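Local coordinates for Nitrate/nitrite binding protein NrtA (Synechocystis sp., PDB 2G29) that binds nitrate outside the membrane as the solute-binding subunit of the NrtABCD ABC transporter, which takes up nitrate and probably nitrite, at residues F39-D44 and E212-Q217; Y60-V65 and K257-A262; T161-T166 and T188-P193; D365-A370 and Q380-P385. One frame throughout, in Å; residues are numbered along the deposited sequence.

Overall arrangement
Contacts 1 to 3 are buried and contact 4 lies at the surface. Contact 1 joins the loop after strand 36-39, in one five-stranded mixed sheet, to the start of helix 214-221, which follows a strand of the other sheet, and it alone is held by cross-segment hydrogen bonds. Contact 3 lies at the ends of two neighbouring strands of the second sheet and touches contact 1 through Pro193, beside a bound nitrate; its own packing is apolar. About 25 Å from contact 1, centre to centre, contact 2 packs a helix-ending loop on helix 253-271 through a tyrosine, methionines and aliphatic groups. Contact 4, on helix 364-373, adjoins contact 2, since Leu260 and Met261 meet Ala370.

Contact 1 (F39-D44 and E212-Q217); sequences FIALTD and EPWPLQ
Ala41, the centre of an inverse gamma turn, sends its carbonyl O to the indole of Trp214: NE1 lies 2.9 Å from Ala41 O, close to the continuation of the C=O bond (169° at O) and tilted modestly from the ring plane. The methyl of Ala41 stays near the benzene part of the same indole. At Leu42, CD2 meets the ring at its edge, in its plane, 3.5 Å from Trp214 CD1, the leucine and the indole crossing at about a right angle. The leucine CA also approaches Glu212 O at 3.3 Å, as a CA-H...O contact. Next, Thr43 N donates to Glu212 O at 2.9 Å, reaching it from above the carbonyl plane. The hydroxyl of Thr43 packs against the Glu212 side chain, OG1 resting 3.6 Å from Glu212 CB. Bent at chi2 (-62°), the Glu212 side chain ends in a salt bridge to Arg299. Asp44 N gives its hydrogen to a water that in turn donates to Glu212 O at 2.8 Å, and Asp44 OD2 pairs with Lys240, a nitrate ligand. Pro213, after a cis peptide bond, occupies the N-cap position and sets its CG over one indole face. A leucine in place of Trp214 would probably leave Ala41 O without its N-H partner and Leu42 without the flat edge beside it. Glu212 O accepts from both an amide and a water, and these bonds probably bridge the two domains of the C-clamp, since the segments follow strands of different sheets, next to the cleft where Leu42 lies about 3 Å (nearest atoms) from a bound nitrate.

Contact 2 (Y60-V65 and K257-A262); sequences YGMPDV and KALLMA
A Schellman motif closing helix 56-59, with Met62 N bonded to Tyr57 O and Gly61 N to Ala58 O, delivers Tyr60 and Met62 onto Ala258, Leu259 and Met261 of helix 253-271. Gly61, at positive phi, is the C-prime residue that turns the chain away from the helix. Tyr60 lays its ring against the second helix: Met261 CB sits over the centre of one face, 4.0 Å from the centroid of the Tyr60 ring and only 9° off its normal. A bend at chi3 (-68°) curls the end of Met261 back to the same ring, putting CE 3.7 Å from Tyr60 CD2 and the sulfur oblique to the ring in a Met-aromatic contact. On the CD1 side the ring runs along the backbone of Ala262, whose CB is 3.8 Å from Tyr60 CD1. Nearer the tyrosine backbone, Ala258 CB fits closely under Tyr60 O at 3.2 Å. Met62 crosses Leu259 at about a right angle, its SD 3.8 Å from Leu259 CD2, and Val65 CG2 reaches that same methyl at 3.7 Å. Leu259 CD2 is therefore gripped by both a thioether and a valine. The phenol OH, at the far end, makes a weak hydrogen bond to Glu265, farther along the same helix. An alanine at Tyr60 would probably open a gap beneath Met261, leaving its thioether less restrained, and take away that bond to Glu265. No hydrogen bond links the two segments, so cohesion rests on fit: alanines admit the loop close to the helix, and the two bent methionines fill in from both sides, Met62 against Leu259 and Met261 round the Tyr60 ring.

Contact 3 (T161-T166 and T188-P193); sequences TFPGGT and TIVVPP
Val190, at chi1 176°, spreads its two methyls toward different parts of the 161-166 loop: CG1, beside its carbonyl carbon, lies 3.7 Å from Thr161 O, and CG2, beside its backbone N, meets the ring of Pro163. The Thr161 torsion (chi1 61°) does a similar job, setting OG1 between the backbone N and the carbonyl carbon and leaving CG2 to reach Pro193 CG at 3.9 Å. Valine and proline cross at about a right angle, Val190 CG2 lying equally near CG and CD of Pro163, 3.7 Å from each. Thr161 and Pro193 also meet at about a right angle, a methyl against the outer carbon of the pyrrolidine ring. Between these two apolar points the backbone of Val191 passes Thr161, O to CA at 3.9 Å. Pro163 has a second neighbour within its own loop, as its CD lies 3.5 Å above the Phe162 ring plane, offset toward the rim. Phe162 begins a type II turn closed by Gly165 N to Phe162 O at 2.9 Å. Gly164 occupies it at positive phi, where a CB would be jammed against the preceding carbonyl O, and Gly165 is the N-cap of helix 166-177. The contact thus packs the loop after strand 157-160 against the end of the neighbouring parallel strand 187-190 and the chain that follows it, the strands being joined through helix 166-177 in a beta-alpha-beta unit. Thr161 lies beside His167, a nitrate ligand in the first turn of that helix, and Pro193 touches Trp73, another nitrate ligand, on helix 73-82, at the side of the cleft.

Contact 4 (D365-A370 and Q380-P385); sequences DLWREA and QIPSSP
The indole of Trp367 and the side chain of Ile381 cross obliquely, and the benzene end of the ring does the touching: CZ3 is 4.1 Å from Ile381 CG1. Trp367 CG stands anti to the backbone N (chi1 -171°), which carries the ring off the helix toward the returning chain. At the ring's edge, near its plane, Trp367 CH2 faces Gln380 O at 3.9 Å. Pro382 adds its CD at 4.3 Å from Trp367 CZ3, a looser contact that is oblique to the indole. Ile381 offers its other branch to a different partner: with chi1 at -65° CG1 points to the tryptophan, while CG2 comes 4.0 Å from Arg368 CG. Here the two side chains run across one another at about a right angle, and the arginine contributes its aliphatic part. Its charged end is engaged along its own helix, in a salt bridge from NE to Glu364. Across the contact the isoleucine is held by apolar packing, and no hydrogen bond joins the two segments. Polar ends are met from outside: Trp367 NE1 bonds to Ser328 OG, and Gln380 OE1 accepts from Trp323. Tyr329 stacks edge-to-face with the Trp367 indole. At the protein surface, far from the nitrate ligands, the chain leaving helix 364-373 folds back along that helix before strand 390-391. Inward, Trp367 packs on Met264 of helix 253-271 and on Ala119 of strand 115-120, an outermost strand of its sheet, while Ala370 fits against Leu260 and Met261 of the same long helix.

Contact 1 (F39-D44 and E212-Q217)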
loop_
_atom_site.group_PDB
_atom_site.type_symbol
_atom_site.label_atom_id
_atom_site.label_comp_id
_atom_site.label_asym_id
_atom_site.label_seq_id
_atom_site.Cartn_x
_atom_site.Cartn_y
_atom_site.Cartn_z
ATOM N N PHE A 39 2.578 -7.777 -9.229
ATOM C CA PHE A 39 2.912 -7.397 -7.838
ATOM C C PHE A 39 4.268 -6.704 -7.845
ATOM O O PHE A 39 5.060 -6.900 -8.778
ATOM C CB PHE A 39 2.978 -8.610 -6.885
ATOM C CG PHE A 39 4.206 -9.471 -7.053
ATOM C CD1 PHE A 39 5.313 -9.305 -6.213
ATOM C CD2 PHE A 39 4.259 -10.446 -8.068
ATOM C CE1 PHE A 39 6.449 -10.094 -6.373
ATOM C CE2 PHE A 39 5.372 -11.227 -8.236
ATOM C CZ PHE A 39 6.474 -11.063 -7.398
ATOM N N ILE A 40 4.506 -5.897 -6.820
ATOM C CA ILE A 40 5.790 -5.250 -6.622
ATOM C C ILE A 40 6.389 -6.016 -5.418
ATOM O O ILE A 40 5.635 -6.468 -4.509
ATOM C CB ILE A 40 5.603 -3.737 -6.339
ATOM C CG1 ILE A 40 5.138 -2.995 -7.608
ATOM C CG2 ILE A 40 6.892 -3.123 -5.857
ATOM C CD1 ILE A 40 3.962 -3.593 -8.300
ATOM N N ALA A 41 7.710 -6.193 -5.415
ATOM C CA ALA A 41 8.389 -6.986 -4.369
ATOM C C ALA A 41 8.327 -6.299 -3.022
ATOM O O ALA A 41 9.240 -5.543 -2.647
ATOM C CB ALA A 41 9.848 -7.237 -4.766
ATOM N N LEU A 42 7.235 -6.587 -2.322
ATOM C CA LEU A 42 6.880 -6.038 -1.017
ATOM C C LEU A 42 6.128 -7.095 -0.222
ATOM O O LEU A 42 5.315 -7.823 -0.796
ATOM C CB LEU A 42 5.947 -4.841 -1.210
ATOM C CG LEU A 42 6.600 -3.691 -1.965
ATOM C CD1 LEU A 42 5.520 -2.819 -2.584
ATOM C CD2 LEU A 42 7.493 -2.899 -1.038
ATOM N N THR A 43 6.346 -7.133 1.091
ATOM C CA THR A 43 5.684 -8.120 1.926
ATOM C C THR A 43 4.172 -8.072 1.786
ATOM O O THR A 43 3.521 -9.123 1.859
ATOM C CB THR A 43 6.076 -7.934 3.373
ATOM O OG1 THR A 43 7.497 -7.835 3.435
ATOM C CG2 THR A 43 5.641 -9.163 4.205
ATOM N N ASP A 44 3.589 -6.893 1.563
ATOM C CA ASP A 44 2.141 -6.832 1.437
ATOM C C ASP A 44 1.567 -7.395 0.122
ATOM O O ASP A 44 0.351 -7.379 -0.094
ATOM C CB ASP A 44 1.591 -5.427 1.745
ATOM C CG ASP A 44 2.312 -4.317 1.015
ATOM O OD1 ASP A 44 2.741 -4.499 -0.124
ATOM O OD2 ASP A 44 2.378 -3.226 1.613
ATOM N N GLU A 212 7.561 -2.661 3.626
ATOM C CA GLU A 212 8.466 -3.760 3.970
ATOM C C GLU A 212 8.696 -4.582 2.691
ATOM O O GLU A 212 7.802 -4.709 1.839
ATOM C CB GLU A 212 7.843 -4.642 5.045
ATOM C CG GLU A 212 7.573 -3.980 6.411
ATOM C CD GLU A 212 8.819 -3.467 7.159
ATOM O OE1 GLU A 212 9.976 -3.713 6.720
ATOM O OE2 GLU A 212 8.615 -2.845 8.226
ATOM N N PRO A 213 9.830 -5.270 2.597
ATOM C CA PRO A 213 10.928 -5.385 3.573
ATOM C C PRO A 213 11.993 -4.291 3.526
ATOM O O PRO A 213 12.977 -4.352 4.266
ATOM C CB PRO A 213 11.527 -6.740 3.193
ATOM C CG PRO A 213 11.522 -6.648 1.647
ATOM C CD PRO A 213 10.099 -6.082 1.383
ATOM N N TRP A 214 11.788 -3.258 2.716
ATOM C CA TRP A 214 12.873 -2.299 2.538
ATOM C C TRP A 214 13.283 -1.448 3.728
ATOM O O TRP A 214 14.471 -1.124 3.839
ATOM C CB TRP A 214 12.605 -1.516 1.220
ATOM C CG TRP A 214 12.236 -2.450 0.077
ATOM C CD1 TRP A 214 10.977 -2.622 -0.458
ATOM C CD2 TRP A 214 13.081 -3.421 -0.594
ATOM N NE1 TRP A 214 10.985 -3.611 -1.402
ATOM C CE2 TRP A 214 12.262 -4.116 -1.507
ATOM C CE3 TRP A 214 14.442 -3.766 -0.497
ATOM C CZ2 TRP A 214 12.757 -5.138 -2.340
ATOM C CZ3 TRP A 214 14.943 -4.790 -1.322
ATOM C CH2 TRP A 214 14.098 -5.456 -2.229
ATOM N N PRO A 215 12.343 -1.108 4.645
ATOM C CA PRO A 215 12.765 -0.313 5.815
ATOM C C PRO A 215 13.728 -1.162 6.660
ATOM O O PRO A 215 14.742 -0.684 7.110
ATOM C CB PRO A 215 11.445 -0.062 6.546
ATOM C CG PRO A 215 10.435 0.040 5.374
ATOM C CD PRO A 215 10.873 -1.146 4.523
ATOM N N LEU A 216 13.401 -2.431 6.885
ATOM C CA LEU A 216 14.297 -3.246 7.697
ATOM C C LEU A 216 15.607 -3.492 6.963
ATOM O O LEU A 216 16.671 -3.515 7.595
ATOM C CB LEU A 216 13.632 -4.575 8.079
ATOM C CG LEU A 216 14.532 -5.543 8.909
ATOM C CD1 LEU A 216 15.126 -4.869 10.142
ATOM C CD2 LEU A 216 13.699 -6.725 9.365
ATOM N N GLN A 217 15.571 -3.665 5.633
ATOM C CA GLN A 217 16.806 -3.900 4.931
ATOM C C GLN A 217 17.701 -2.669 5.070
ATOM O O GLN A 217 18.913 -2.776 5.176
ATOM C CB GLN A 217 16.540 -4.196 3.460
ATOM C CG GLN A 217 17.863 -4.367 2.706
ATOM C CD GLN A 217 17.683 -4.857 1.293
ATOM O OE1 GLN A 217 17.713 -4.072 0.342
ATOM N NE2 GLN A 217 17.472 -6.164 1.145
HETATM O O HOH W 1 5.087 -4.259 2.207
#

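Contact 2 (Y60-V65 and K257-A262)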
loop_
_atom_site.group_PDB
_atom_site.type_symbol
_atom_site.label_atom_id
_atom_site.label_comp_id
_atom_site.label_asym_id
_atom_site.label_seq_id
_atom_site.Cartn_x
_atom_site.Cartn_y
_atom_site.Cartn_z
ATOM N N TYR A 60 -9.919 -22.708 -6.305
ATOM C CA TYR A 60 -11.097 -22.063 -6.884
ATOM C C TYR A 60 -11.198 -22.093 -8.420
ATOM O O TYR A 60 -11.708 -21.163 -9.036
ATOM C CB TYR A 60 -11.234 -20.613 -6.347
ATOM C CG TYR A 60 -11.479 -20.615 -4.861
ATOM C CD1 TYR A 60 -10.426 -20.509 -3.959
ATOM C CD2 TYR A 60 -12.749 -20.937 -4.349
ATOM C CE1 TYR A 60 -10.609 -20.749 -2.605
ATOM C CE2 TYR A 60 -12.932 -21.174 -2.994
ATOM C CZ TYR A 60 -11.865 -21.089 -2.122
ATOM O OH TYR A 60 -12.031 -21.383 -0.771
ATOM N N GLY A 61 -10.689 -23.165 -9.036
ATOM C CA GLY A 61 -10.818 -23.348 -10.468
ATOM C C GLY A 61 -9.992 -22.531 -11.434
ATOM O O GLY A 61 -10.287 -22.483 -12.634
ATOM N N MET A 62 -8.932 -21.919 -10.918
ATOM C CA MET A 62 -8.068 -21.099 -11.737
ATOM C C MET A 62 -6.643 -21.493 -11.438
ATOM O O MET A 62 -5.886 -20.752 -10.810
ATOM C CB MET A 62 -8.334 -19.631 -11.416
ATOM C CG MET A 62 -9.737 -19.233 -11.886
ATOM S SD MET A 62 -10.043 -17.548 -11.604
ATOM C CE MET A 62 -9.296 -16.873 -13.110
ATOM N N PRO A 63 -6.252 -22.697 -11.870
ATOM C CA PRO A 63 -4.881 -23.112 -11.598
ATOM C C PRO A 63 -3.842 -22.520 -12.547
ATOM O O PRO A 63 -2.666 -22.835 -12.399
ATOM C CB PRO A 63 -4.953 -24.627 -11.721
ATOM C CG PRO A 63 -5.953 -24.809 -12.781
ATOM C CD PRO A 63 -7.035 -23.814 -12.426
ATOM N N ASP A 64 -4.247 -21.665 -13.487
ATOM C CA ASP A 64 -3.285 -21.089 -14.445
ATOM C C ASP A 64 -2.975 -19.609 -14.240
ATOM O O ASP A 64 -2.437 -18.951 -15.128
ATOM C CB ASP A 64 -3.774 -21.309 -15.874
ATOM C CG ASP A 64 -4.097 -22.772 -16.152
ATOM O OD1 ASP A 64 -3.222 -23.622 -15.914
ATOM O OD2 ASP A 64 -5.229 -23.055 -16.590
ATOM N N VAL A 65 -3.326 -19.096 -13.071
ATOM C CA VAL A 65 -3.066 -17.686 -12.748
ATOM C C VAL A 65 -1.564 -17.406 -12.720
ATOM O O VAL A 65 -0.793 -18.203 -12.185
ATOM C CB VAL A 65 -3.678 -17.328 -11.365
ATOM C CG1 VAL A 65 -3.209 -15.924 -10.889
ATOM C CG2 VAL A 65 -5.186 -17.368 -11.468
ATOM N N LYS A 257 -14.837 -13.699 -8.907
ATOM C CA LYS A 257 -15.263 -14.138 -7.582
ATOM C C LYS A 257 -14.306 -15.231 -7.088
ATOM O O LYS A 257 -13.911 -15.268 -5.910
ATOM C CB LYS A 257 -16.711 -14.656 -7.623
ATOM C CG LYS A 257 -17.229 -15.068 -6.245
ATOM C CD LYS A 257 -18.671 -15.606 -6.332
ATOM C CE LYS A 257 -19.321 -15.699 -4.965
ATOM N NZ LYS A 257 -20.737 -16.225 -5.094
ATOM N N ALA A 258 -13.898 -16.103 -8.012
ATOM C CA ALA A 258 -12.978 -17.172 -7.680
ATOM C C ALA A 258 -11.614 -16.621 -7.241
ATOM O O ALA A 258 -11.048 -17.077 -6.239
ATOM C CB ALA A 258 -12.838 -18.127 -8.873
ATOM N N LEU A 259 -11.099 -15.621 -7.961
ATOM C CA LEU A 259 -9.815 -15.008 -7.577
ATOM C C LEU A 259 -9.936 -14.358 -6.195
ATOM O O LEU A 259 -9.017 -14.469 -5.370
ATOM C CB LEU A 259 -9.388 -13.918 -8.567
ATOM C CG LEU A 259 -8.889 -14.309 -9.940
ATOM C CD1 LEU A 259 -8.545 -13.003 -10.668
ATOM C CD2 LEU A 259 -7.652 -15.217 -9.828
ATOM N N LEU A 260 -11.045 -13.643 -5.950
ATOM C CA LEU A 260 -11.252 -12.963 -4.686
ATOM C C LEU A 260 -11.284 -13.939 -3.531
ATOM O O LEU A 260 -10.682 -13.701 -2.520
ATOM C CB LEU A 260 -12.538 -12.131 -4.718
ATOM C CG LEU A 260 -12.505 -10.656 -4.330
ATOM C CD1 LEU A 260 -13.934 -10.216 -4.055
ATOM C CD2 LEU A 260 -11.561 -10.353 -3.151
ATOM N N MET A 261 -12.005 -15.052 -3.691
ATOM C CA MET A 261 -12.057 -16.026 -2.606
ATOM C C MET A 261 -10.663 -16.622 -2.375
ATOM O O MET A 261 -10.280 -16.830 -1.225
ATOM C CB MET A 261 -13.066 -17.132 -2.928
ATOM C CG MET A 261 -14.503 -16.591 -2.968
ATOM S SD MET A 261 -15.787 -17.898 -3.137
ATOM C CE MET A 261 -15.441 -18.396 -4.651
ATOM N N ALA A 262 -9.914 -16.883 -3.439
ATOM C CA ALA A 262 -8.562 -17.417 -3.280
ATOM C C ALA A 262 -7.691 -16.417 -2.528
ATOM O O ALA A 262 -6.937 -16.799 -1.628
ATOM C CB ALA A 262 -7.953 -17.714 -4.625
#

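Contact 3 (T161-T166 and T188-P193)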
loop_
_atom_site.group_PDB
_atom_site.type_symbol
_atom_site.label_atom_id
_atom_site.label_comp_id
_atom_site.label_asym_id
_atom_site.label_seq_id
_atom_site.Cartn_x
_atom_site.Cartn_y
_atom_site.Cartn_z
ATOM N N THR A 161 6.934 6.440 -3.774
ATOM C CA THR A 161 6.832 5.366 -4.754
ATOM C C THR A 161 6.003 5.577 -6.020
ATOM O O THR A 161 6.095 4.775 -6.937
ATOM C CB THR A 161 6.279 4.147 -4.014
ATOM O OG1 THR A 161 4.997 4.492 -3.520
ATOM C CG2 THR A 161 7.168 3.762 -2.849
ATOM N N PHE A 162 5.189 6.620 -6.040
ATOM C CA PHE A 162 4.317 6.918 -7.163
ATOM C C PHE A 162 3.606 8.198 -6.793
ATOM O O PHE A 162 3.139 8.332 -5.654
ATOM C CB PHE A 162 3.241 5.820 -7.360
ATOM C CG PHE A 162 2.480 5.957 -8.655
ATOM C CD1 PHE A 162 3.085 5.615 -9.863
ATOM C CD2 PHE A 162 1.201 6.501 -8.664
ATOM C CE1 PHE A 162 2.416 5.806 -11.077
ATOM C CE2 PHE A 162 0.520 6.699 -9.884
ATOM C CZ PHE A 162 1.123 6.352 -11.074
ATOM N N PRO A 163 3.484 9.153 -7.732
ATOM C CA PRO A 163 2.793 10.405 -7.364
ATOM C C PRO A 163 1.327 10.206 -7.055
ATOM O O PRO A 163 0.586 9.694 -7.879
ATOM C CB PRO A 163 3.016 11.320 -8.580
ATOM C CG PRO A 163 4.120 10.623 -9.407
ATOM C CD PRO A 163 3.913 9.131 -9.149
ATOM N N GLY A 164 0.910 10.603 -5.853
ATOM C CA GLY A 164 -0.474 10.451 -5.474
ATOM C C GLY A 164 -0.687 9.109 -4.795
ATOM O O GLY A 164 -1.794 8.816 -4.305
ATOM N N GLY A 165 0.373 8.294 -4.745
ATOM C CA GLY A 165 0.235 6.998 -4.111
ATOM C C GLY A 165 0.274 7.042 -2.603
ATOM O O GLY A 165 0.427 8.115 -2.017
ATOM N N THR A 166 0.138 5.882 -1.961
ATOM C CA THR A 166 0.143 5.846 -0.503
ATOM C C THR A 166 1.411 6.445 0.139
ATOM O O THR A 166 1.293 7.294 1.018
ATOM C CB THR A 166 -0.012 4.371 0.012
ATOM O OG1 THR A 166 1.064 3.598 -0.519
ATOM C CG2 THR A 166 -1.353 3.725 -0.433
ATOM N N THR A 188 9.541 16.148 -3.814
ATOM C CA THR A 188 9.357 14.708 -3.829
ATOM C C THR A 188 9.881 14.164 -5.144
ATOM O O THR A 188 9.847 14.841 -6.185
ATOM C CB THR A 188 7.861 14.287 -3.658
ATOM O OG1 THR A 188 7.047 14.981 -4.599
ATOM C CG2 THR A 188 7.375 14.536 -2.236
ATOM N N ILE A 189 10.438 12.954 -5.094
ATOM C CA ILE A 189 10.905 12.269 -6.301
ATOM C C ILE A 189 10.354 10.850 -6.224
ATOM O O ILE A 189 10.058 10.361 -5.131
ATOM C CB ILE A 189 12.452 12.195 -6.440
ATOM C CG1 ILE A 189 13.114 11.464 -5.262
ATOM C CG2 ILE A 189 13.018 13.621 -6.561
ATOM C CD1 ILE A 189 14.619 11.156 -5.531
ATOM N N VAL A 190 10.206 10.201 -7.377
ATOM C CA VAL A 190 9.724 8.817 -7.413
ATOM C C VAL A 190 10.888 7.852 -7.584
ATOM O O VAL A 190 11.715 8.052 -8.475
ATOM C CB VAL A 190 8.793 8.603 -8.612
ATOM C CG1 VAL A 190 8.373 7.131 -8.694
ATOM C CG2 VAL A 190 7.567 9.491 -8.491
ATOM N N VAL A 191 10.935 6.811 -6.742
ATOM C CA VAL A 191 11.945 5.758 -6.859
ATOM C C VAL A 191 11.179 4.415 -6.739
ATOM O O VAL A 191 10.360 4.243 -5.827
ATOM C CB VAL A 191 13.021 5.821 -5.704
ATOM C CG1 VAL A 191 13.983 4.651 -5.822
ATOM C CG2 VAL A 191 13.806 7.148 -5.778
ATOM N N PRO A 192 11.413 3.459 -7.656
ATOM C CA PRO A 192 10.710 2.160 -7.540
ATOM C C PRO A 192 11.027 1.541 -6.163
ATOM O O PRO A 192 12.162 1.618 -5.687
ATOM C CB PRO A 192 11.311 1.328 -8.680
ATOM C CG PRO A 192 11.698 2.378 -9.718
ATOM C CD PRO A 192 12.257 3.515 -8.869
ATOM N N PRO A 193 10.049 0.885 -5.535
ATOM C CA PRO A 193 10.287 0.291 -4.217
ATOM C C PRO A 193 11.538 -0.544 -4.053
ATOM O O PRO A 193 12.280 -0.342 -3.087
ATOM C CB PRO A 193 9.013 -0.524 -3.959
ATOM C CG PRO A 193 7.945 0.368 -4.620
ATOM C CD PRO A 193 8.638 0.758 -5.947
#

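Contact 4 (D365-A370 and Q380-P385)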
loop_
_atom_site.group_PDB
_atom_site.type_symbol
_atom_site.label_atom_id
_atom_site.label_comp_id
_atom_site.label_asym_id
_atom_site.label_seq_id
_atom_site.Cartn_x
_atom_site.Cartn_y
_atom_site.Cartn_z
ATOM N N ASP A 365 -19.049 -4.619 -2.418
ATOM C CA ASP A 365 -20.198 -5.518 -2.621
ATOM C C ASP A 365 -19.692 -6.894 -3.080
ATOM O O ASP A 365 -20.197 -7.917 -2.613
ATOM C CB ASP A 365 -21.207 -4.954 -3.644
ATOM C CG ASP A 365 -20.592 -4.683 -5.019
ATOM O OD1 ASP A 365 -19.507 -4.071 -5.107
ATOM O OD2 ASP A 365 -21.232 -5.086 -6.017
ATOM N N LEU A 366 -18.713 -6.938 -3.982
ATOM C CA LEU A 366 -18.120 -8.210 -4.420
ATOM C C LEU A 366 -17.375 -8.857 -3.240
ATOM O O LEU A 366 -17.372 -10.089 -3.098
ATOM C CB LEU A 366 -17.165 -7.974 -5.610
ATOM C CG LEU A 366 -17.856 -7.467 -6.871
ATOM C CD1 LEU A 366 -16.890 -7.381 -8.026
ATOM C CD2 LEU A 366 -18.968 -8.485 -7.242
ATOM N N TRP A 367 -16.751 -8.045 -2.376
ATOM C CA TRP A 367 -16.050 -8.594 -1.237
ATOM C C TRP A 367 -17.040 -9.285 -0.312
ATOM O O TRP A 367 -16.797 -10.425 0.118
ATOM C CB TRP A 367 -15.258 -7.482 -0.505
ATOM C CG TRP A 367 -14.326 -7.992 0.586
ATOM C CD1 TRP A 367 -12.971 -8.161 0.480
ATOM C CD2 TRP A 367 -14.673 -8.380 1.933
ATOM N NE1 TRP A 367 -12.452 -8.633 1.658
ATOM C CE2 TRP A 367 -13.468 -8.764 2.571
ATOM C CE3 TRP A 367 -15.878 -8.433 2.659
ATOM C CZ2 TRP A 367 -13.424 -9.202 3.911
ATOM C CZ3 TRP A 367 -15.843 -8.868 3.990
ATOM C CH2 TRP A 367 -14.617 -9.244 4.603
ATOM N N ARG A 368 -18.157 -8.623 0.001
ATOM C CA ARG A 368 -19.162 -9.254 0.872
ATOM C C ARG A 368 -19.731 -10.522 0.252
ATOM O O ARG A 368 -19.987 -11.491 0.985
ATOM C CB ARG A 368 -20.293 -8.270 1.198
ATOM C CG ARG A 368 -19.901 -7.217 2.235
ATOM C CD ARG A 368 -21.119 -6.333 2.598
ATOM N NE ARG A 368 -21.424 -5.352 1.563
ATOM C CZ ARG A 368 -22.571 -5.280 0.901
ATOM N NH1 ARG A 368 -23.564 -6.144 1.162
ATOM N NH2 ARG A 368 -22.730 -4.368 -0.051
ATOM N N GLU A 369 -19.934 -10.544 -1.066
ATOM C CA GLU A 369 -20.471 -11.763 -1.688
ATOM C C GLU A 369 -19.483 -12.903 -1.555
ATOM O O GLU A 369 -19.869 -14.041 -1.244
ATOM C CB GLU A 369 -20.818 -11.501 -3.150
ATOM C CG GLU A 369 -22.101 -10.659 -3.248
ATOM C CD GLU A 369 -22.264 -9.919 -4.553
ATOM O OE1 GLU A 369 -21.626 -10.313 -5.557
ATOM O OE2 GLU A 369 -23.051 -8.935 -4.574
ATOM N N ALA A 370 -18.197 -12.619 -1.735
ATOM C CA ALA A 370 -17.195 -13.666 -1.603
ATOM C C ALA A 370 -17.047 -14.125 -0.164
ATOM O O ALA A 370 -16.889 -15.321 0.091
ATOM C CB ALA A 370 -15.851 -13.147 -2.144
ATOM N N GLN A 380 -17.011 -10.612 11.316
ATOM C CA GLN A 380 -15.812 -10.240 10.569
ATOM C C GLN A 380 -16.178 -9.561 9.248
ATOM O O GLN A 380 -15.302 -9.210 8.465
ATOM C CB GLN A 380 -14.954 -11.478 10.299
ATOM C CG GLN A 380 -14.167 -11.948 11.524
ATOM C CD GLN A 380 -13.413 -13.239 11.277
ATOM O OE1 GLN A 380 -12.927 -13.491 10.173
ATOM N NE2 GLN A 380 -13.303 -14.062 12.312
ATOM N N ILE A 381 -17.472 -9.401 9.005
ATOM C CA ILE A 381 -17.965 -8.729 7.800
ATOM C C ILE A 381 -18.592 -7.404 8.245
ATOM O O ILE A 381 -19.680 -7.381 8.825
ATOM C CB ILE A 381 -19.028 -9.572 7.063
ATOM C CG1 ILE A 381 -18.384 -10.852 6.530
ATOM C CG2 ILE A 381 -19.651 -8.746 5.917
ATOM C CD1 ILE A 381 -19.348 -11.813 5.873
ATOM N N PRO A 382 -17.918 -6.275 7.971
ATOM C CA PRO A 382 -18.433 -4.956 8.363
ATOM C C PRO A 382 -19.850 -4.665 7.874
ATOM O O PRO A 382 -20.202 -4.997 6.732
ATOM C CB PRO A 382 -17.419 -3.991 7.749
ATOM C CG PRO A 382 -16.132 -4.800 7.767
ATOM C CD PRO A 382 -16.609 -6.152 7.295
ATOM N N SER A 383 -20.629 -4.025 8.745
ATOM C CA SER A 383 -22.023 -3.651 8.486
ATOM C C SER A 383 -22.136 -2.360 7.700
ATOM O O SER A 383 -23.219 -2.005 7.227
ATOM C CB SER A 383 -22.786 -3.474 9.805
ATOM O OG SER A 383 -23.059 -4.735 10.389
ATOM N N SER A 384 -21.032 -1.630 7.589
ATOM C CA SER A 384 -21.087 -0.386 6.833
ATOM C C SER A 384 -19.796 -0.159 6.062
ATOM O O SER A 384 -18.743 -0.619 6.465
ATOM C CB SER A 384 -21.321 0.804 7.760
ATOM O OG SER A 384 -20.180 1.114 8.517
ATOM N N PRO A 385 -19.872 0.564 4.942
ATOM C CA PRO A 385 -18.692 0.846 4.124
ATOM C C PRO A 385 -17.803 1.910 4.724
ATOM O O PRO A 385 -16.789 2.251 4.136
ATOM C CB PRO A 385 -19.283 1.280 2.779
ATOM C CG PRO A 385 -20.655 0.701 2.792
ATOM C CD PRO A 385 -21.094 0.938 4.221
#